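Local coordinates for methyltransferase (Streptococcus pyogenes, PDB 2ESR), which probably transfers a methyl group from S-adenosylmethionine to a substrate that has not been identified, at residues 39-51 / 69-83. Numbering follows the deposited sequence.
Sequences FAGSGGLAIEAVS and IIQDNIIMTKAENRF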
loop_
_atom_site.group_PDB
_atom_site.type_symbol
_atom_site.label_atom_id
_atom_site.label_comp_id
_atom_site.label_asym_id
_atom_site.label_seq_id
_atom_site.Cartn_x
_atom_site.Cartn_y
_atom_site.Cartn_z
ATOM N N PHE A 39 -12.542 1.847 5.995
ATOM C CA PHE A 39 -13.485 1.135 6.856
ATOM C C PHE A 39 -13.747 -0.170 6.104
ATOM O O PHE A 39 -14.890 -0.590 5.932
ATOM C CB PHE A 39 -14.790 1.928 7.014
ATOM C CG PHE A 39 -14.586 3.401 7.271
ATOM C CD1 PHE A 39 -14.605 4.313 6.216
ATOM C CD2 PHE A 39 -14.368 3.874 8.562
ATOM C CE1 PHE A 39 -14.409 5.676 6.446
ATOM C CE2 PHE A 39 -14.171 5.236 8.802
ATOM C CZ PHE A 39 -14.192 6.137 7.740
ATOM N N ALA A 40 -12.661 -0.803 5.671
ATOM C CA ALA A 40 -12.695 -2.020 4.864
ATOM C C ALA A 40 -13.485 -3.240 5.333
ATOM O O ALA A 40 -13.940 -4.029 4.500
ATOM C CB ALA A 40 -11.272 -2.438 4.533
ATOM N N GLY A 41 -13.643 -3.412 6.640
ATOM C CA GLY A 41 -14.382 -4.563 7.135
ATOM C C GLY A 41 -13.688 -5.866 6.781
ATOM O O GLY A 41 -12.571 -6.113 7.231
ATOM N N SER A 42 -14.343 -6.703 5.978
ATOM C CA SER A 42 -13.759 -7.972 5.558
ATOM C C SER A 42 -13.003 -7.793 4.241
ATOM O O SER A 42 -12.424 -8.743 3.707
ATOM C CB SER A 42 -14.853 -9.029 5.398
ATOM O OG SER A 42 -15.537 -9.229 6.625
ATOM N N GLY A 43 -13.023 -6.567 3.723
ATOM C CA GLY A 43 -12.332 -6.253 2.482
ATOM C C GLY A 43 -12.957 -6.825 1.222
ATOM O O GLY A 43 -12.367 -6.750 0.147
ATOM N N GLY A 44 -14.157 -7.380 1.351
ATOM C CA GLY A 44 -14.841 -7.980 0.216
ATOM C C GLY A 44 -14.945 -7.147 -1.050
ATOM O O GLY A 44 -14.740 -7.662 -2.147
ATOM N N LEU A 45 -15.260 -5.862 -0.916
ATOM C CA LEU A 45 -15.387 -5.003 -2.090
ATOM C C LEU A 45 -14.059 -4.766 -2.798
ATOM O O LEU A 45 -13.988 -4.843 -4.022
ATOM C CB LEU A 45 -16.014 -3.662 -1.702
ATOM C CG LEU A 45 -17.470 -3.770 -1.232
ATOM C CD1 LEU A 45 -17.986 -2.398 -0.831
ATOM C CD2 LEU A 45 -18.321 -4.359 -2.355
ATOM N N ALA A 46 -13.010 -4.487 -2.033
ATOM C CA ALA A 46 -11.700 -4.244 -2.629
ATOM C C ALA A 46 -11.200 -5.485 -3.364
ATOM O O ALA A 46 -10.673 -5.396 -4.471
ATOM C CB ALA A 46 -10.695 -3.837 -1.552
ATOM N N ILE A 47 -11.376 -6.645 -2.740
ATOM C CA ILE A 47 -10.931 -7.900 -3.331
ATOM C C ILE A 47 -11.678 -8.198 -4.631
ATOM O O ILE A 47 -11.071 -8.569 -5.632
ATOM C CB ILE A 47 -11.122 -9.061 -2.336
ATOM C CG1 ILE A 47 -10.261 -8.804 -1.094
ATOM C CG2 ILE A 47 -10.754 -10.390 -2.990
ATOM C CD1 ILE A 47 -10.459 -9.802 0.018
ATOM N N GLU A 48 -12.991 -8.011 -4.623
ATOM C CA GLU A 48 -13.777 -8.271 -5.823
ATOM C C GLU A 48 -13.402 -7.286 -6.927
ATOM O O GLU A 48 -13.322 -7.661 -8.094
ATOM C CB GLU A 48 -15.270 -8.177 -5.507
ATOM C CG GLU A 48 -16.198 -8.513 -6.665
ATOM C CD GLU A 48 -16.001 -9.920 -7.202
ATOM O OE1 GLU A 48 -15.776 -10.849 -6.394
ATOM O OE2 GLU A 48 -16.088 -10.103 -8.435
ATOM N N ALA A 49 -13.139 -6.034 -6.557
ATOM C CA ALA A 49 -12.776 -5.019 -7.542
ATOM C C ALA A 49 -11.471 -5.386 -8.236
ATOM O O ALA A 49 -11.323 -5.192 -9.439
ATOM C CB ALA A 49 -12.647 -3.648 -6.874
ATOM N N VAL A 50 -10.513 -5.896 -7.475
ATOM C CA VAL A 50 -9.243 -6.293 -8.069
ATOM C C VAL A 50 -9.481 -7.519 -8.950
ATOM O O VAL A 50 -8.912 -7.641 -10.040
ATOM C CB VAL A 50 -8.189 -6.610 -6.979
ATOM C CG1 VAL A 50 -6.956 -7.242 -7.606
ATOM C CG2 VAL A 50 -7.795 -5.325 -6.258
ATOM N N SER A 51 -10.341 -8.418 -8.487
ATOM C CA SER A 51 -10.652 -9.623 -9.251
ATOM C C SER A 51 -11.261 -9.247 -10.600
ATOM O O SER A 51 -11.076 -9.952 -11.598
ATOM C CB SER A 51 -11.634 -10.507 -8.476
ATOM O OG SER A 51 -11.900 -11.709 -9.181
ATOM N N ILE A 69 -9.572 -11.328 9.194
ATOM C CA ILE A 69 -10.397 -11.817 8.101
ATOM C C ILE A 69 -9.866 -11.324 6.763
ATOM O O ILE A 69 -9.740 -12.095 5.815
ATOM C CB ILE A 69 -11.857 -11.369 8.278
ATOM C CG1 ILE A 69 -12.413 -11.956 9.575
ATOM C CG2 ILE A 69 -12.695 -11.826 7.090
ATOM C CD1 ILE A 69 -13.809 -11.493 9.920
ATOM N N ILE A 70 -9.544 -10.037 6.692
ATOM C CA ILE A 70 -9.027 -9.463 5.459
ATOM C C ILE A 70 -7.770 -10.188 5.003
ATOM O O ILE A 70 -7.659 -10.589 3.848
ATOM C CB ILE A 70 -8.684 -7.972 5.633
ATOM C CG1 ILE A 70 -9.958 -7.168 5.889
ATOM C CG2 ILE A 70 -7.968 -7.464 4.394
ATOM C CD1 ILE A 70 -9.700 -5.702 6.188
ATOM N N GLN A 71 -6.823 -10.351 5.920
ATOM C CA GLN A 71 -5.570 -11.020 5.604
ATOM C C GLN A 71 -5.794 -12.416 5.038
ATOM O O GLN A 71 -5.117 -12.824 4.092
ATOM C CB GLN A 71 -4.682 -11.068 6.853
ATOM C CG GLN A 71 -4.117 -9.699 7.218
ATOM C CD GLN A 71 -3.406 -9.675 8.558
ATOM O OE1 GLN A 71 -2.510 -10.476 8.813
ATOM N NE2 GLN A 71 -3.802 -8.746 9.420
ATOM N N ASP A 72 -6.750 -13.143 5.604
ATOM C CA ASP A 72 -7.057 -14.486 5.125
ATOM C C ASP A 72 -7.669 -14.435 3.725
ATOM O O ASP A 72 -7.267 -15.191 2.841
ATOM C CB ASP A 72 -8.020 -15.188 6.088
ATOM C CG ASP A 72 -7.365 -15.549 7.410
ATOM O OD1 ASP A 72 -8.089 -15.987 8.332
ATOM O OD2 ASP A 72 -6.128 -15.402 7.530
ATOM N N ASN A 73 -8.638 -13.541 3.527
ATOM C CA ASN A 73 -9.294 -13.402 2.229
ATOM C C ASN A 73 -8.296 -13.017 1.142
ATOM O O ASN A 73 -8.415 -13.448 -0.003
ATOM C CB ASN A 73 -10.404 -12.342 2.283
ATOM C CG ASN A 73 -11.605 -12.781 3.104
ATOM O OD1 ASN A 73 -12.086 -13.903 2.969
ATOM N ND2 ASN A 73 -12.104 -11.886 3.946
ATOM N N ILE A 74 -7.319 -12.195 1.510
ATOM C CA ILE A 74 -6.303 -11.745 0.568
ATOM C C ILE A 74 -5.459 -12.915 0.067
ATOM O O ILE A 74 -5.007 -12.921 -1.077
ATOM C CB ILE A 74 -5.383 -10.688 1.216
ATOM C CG1 ILE A 74 -6.184 -9.417 1.513
ATOM C CG2 ILE A 74 -4.219 -10.373 0.294
ATOM C CD1 ILE A 74 -5.403 -8.344 2.249
ATOM N N ILE A 75 -5.254 -13.905 0.929
ATOM C CA ILE A 75 -4.468 -15.077 0.560
ATOM C C ILE A 75 -5.221 -15.935 -0.451
ATOM O O ILE A 75 -4.628 -16.474 -1.383
ATOM C CB ILE A 75 -4.139 -15.943 1.791
ATOM C CG1 ILE A 75 -3.439 -15.095 2.853
ATOM C CG2 ILE A 75 -3.239 -17.100 1.384
ATOM C CD1 ILE A 75 -3.177 -15.829 4.150
HETATM N N MSE A 76 -6.533 -16.051 -0.263
HETATM C CA MSE A 76 -7.368 -16.849 -1.155
HETATM C C MSE A 76 -7.414 -16.319 -2.584
HETATM O O MSE A 76 -7.887 -17.008 -3.488
HETATM C CB MSE A 76 -8.796 -16.939 -0.605
HETATM C CG MSE A 76 -8.936 -17.808 0.635
HETATM SE SE MSE A 76 -10.786 -18.040 1.163
HETATM C CE MSE A 76 -11.297 -19.381 -0.130
ATOM N N THR A 77 -6.927 -15.100 -2.791
ATOM C CA THR A 77 -6.927 -14.505 -4.123
ATOM C C THR A 77 -5.684 -14.922 -4.898
ATOM O O THR A 77 -5.576 -14.668 -6.099
ATOM C CB THR A 77 -6.952 -12.965 -4.059
ATOM O OG1 THR A 77 -5.706 -12.487 -3.538
ATOM C CG2 THR A 77 -8.083 -12.489 -3.162
ATOM N N LYS A 78 -4.746 -15.559 -4.205
ATOM C CA LYS A 78 -3.501 -16.003 -4.825
ATOM C C LYS A 78 -2.775 -14.832 -5.483
ATOM O O LYS A 78 -1.857 -15.024 -6.280
ATOM C CB LYS A 78 -3.783 -17.094 -5.865
ATOM C CG LYS A 78 -4.353 -18.379 -5.276
ATOM C CD LYS A 78 -4.580 -19.440 -6.346
ATOM C CE LYS A 78 -5.694 -19.046 -7.305
ATOM N NZ LYS A 78 -7.002 -18.906 -6.605
ATOM N N ALA A 79 -3.195 -13.620 -5.137
ATOM C CA ALA A 79 -2.598 -12.400 -5.671
ATOM C C ALA A 79 -2.512 -11.380 -4.541
ATOM O O ALA A 79 -2.820 -10.199 -4.723
ATOM C CB ALA A 79 -3.453 -11.855 -6.812
ATOM N N GLU A 80 -2.087 -11.856 -3.373
ATOM C CA GLU A 80 -1.970 -11.024 -2.179
ATOM C C GLU A 80 -1.028 -9.838 -2.336
ATOM O O GLU A 80 -1.129 -8.861 -1.596
ATOM C CB GLU A 80 -1.505 -11.873 -0.990
ATOM C CG GLU A 80 -0.064 -12.352 -1.085
ATOM C CD GLU A 80 0.430 -12.990 0.203
ATOM O OE1 GLU A 80 1.621 -13.366 0.263
ATOM O OE2 GLU A 80 -0.370 -13.115 1.155
ATOM N N ASN A 81 -0.114 -9.918 -3.297
ATOM C CA ASN A 81 0.847 -8.841 -3.507
ATOM C C ASN A 81 0.210 -7.564 -4.042
ATOM O O ASN A 81 0.861 -6.526 -4.114
ATOM C CB ASN A 81 1.952 -9.307 -4.462
ATOM C CG ASN A 81 2.788 -10.431 -3.879
ATOM O OD1 ASN A 81 3.585 -11.057 -4.582
ATOM N ND2 ASN A 81 2.618 -10.690 -2.587
ATOM N N ARG A 82 -1.067 -7.641 -4.400
ATOM C CA ARG A 82 -1.782 -6.489 -4.942
ATOM C C ARG A 82 -2.515 -5.703 -3.857
ATOM O O ARG A 82 -3.146 -4.684 -4.143
ATOM C CB ARG A 82 -2.794 -6.956 -5.993
ATOM C CG ARG A 82 -2.260 -8.024 -6.948
ATOM C CD ARG A 82 -3.359 -8.551 -7.861
ATOM N NE ARG A 82 -3.736 -7.580 -8.883
ATOM C CZ ARG A 82 -3.000 -7.299 -9.955
ATOM N NH1 ARG A 82 -1.844 -7.920 -10.155
ATOM N NH2 ARG A 82 -3.415 -6.385 -10.820
ATOM N N PHE A 83 -2.425 -6.164 -2.614
ATOM C CA PHE A 83 -3.114 -5.493 -1.519
ATOM C C PHE A 83 -2.211 -4.962 -0.420
ATOM O O PHE A 83 -1.220 -5.590 -0.046
ATOM C CB PHE A 83 -4.141 -6.435 -0.891
ATOM C CG PHE A 83 -5.101 -7.023 -1.876
ATOM C CD1 PHE A 83 -4.765 -8.158 -2.604
ATOM C CD2 PHE A 83 -6.337 -6.425 -2.098
ATOM C CE1 PHE A 83 -5.646 -8.694 -3.543
ATOM C CE2 PHE A 83 -7.224 -6.949 -3.033
ATOM C CZ PHE A 83 -6.879 -8.086 -3.757
#
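Ile47 is the main bump from helix 44-51. Its CD1 sits against Asn73 CB at 3.4 Å. Its CG2, anti to the backbone N, meets Thr77 CG2 at a tight 3.4 Å. Its CG1 lies near Phe83 CE2, with the two side chains crossing at about a right angle. The hollow for Ile47 is thus made by Asn73, Thr77 and Phe83. Thr77 OG1 bonds back to Ile74 O (2.6 Å), and its CG2 is left to Ile47. One turn on, Val50 straddles two residues. Its CG2 touches Phe83 CE2 (3.7 Å), while CG1 lies at the guanidinium edge, 3.5 Å from Arg82 NE. At the other end the extended Ile70 lies against the type II' turn 40-43. Its CD1 lies 4.0 Å from Ala40 CB, and its CG1 and CD1 both come to 3.1 Å from Gly41 O. Gly43, at the N-cap of helix 44-51, brings bare backbone to Ile70 CG1. Leu59 of strand 56-60 touches Ala40, Ala46 and Ile70. The glycine-rich turn after strand 34-38 resembles the cofactor loop of Rossmann-type methyltransferases. One weak hydrogen bond, Asn73 ND2 to Ser42 O (3.2 Å, 135°), joins the segments, so apolar side chains fitted against each other and against bare backbone do most of the work.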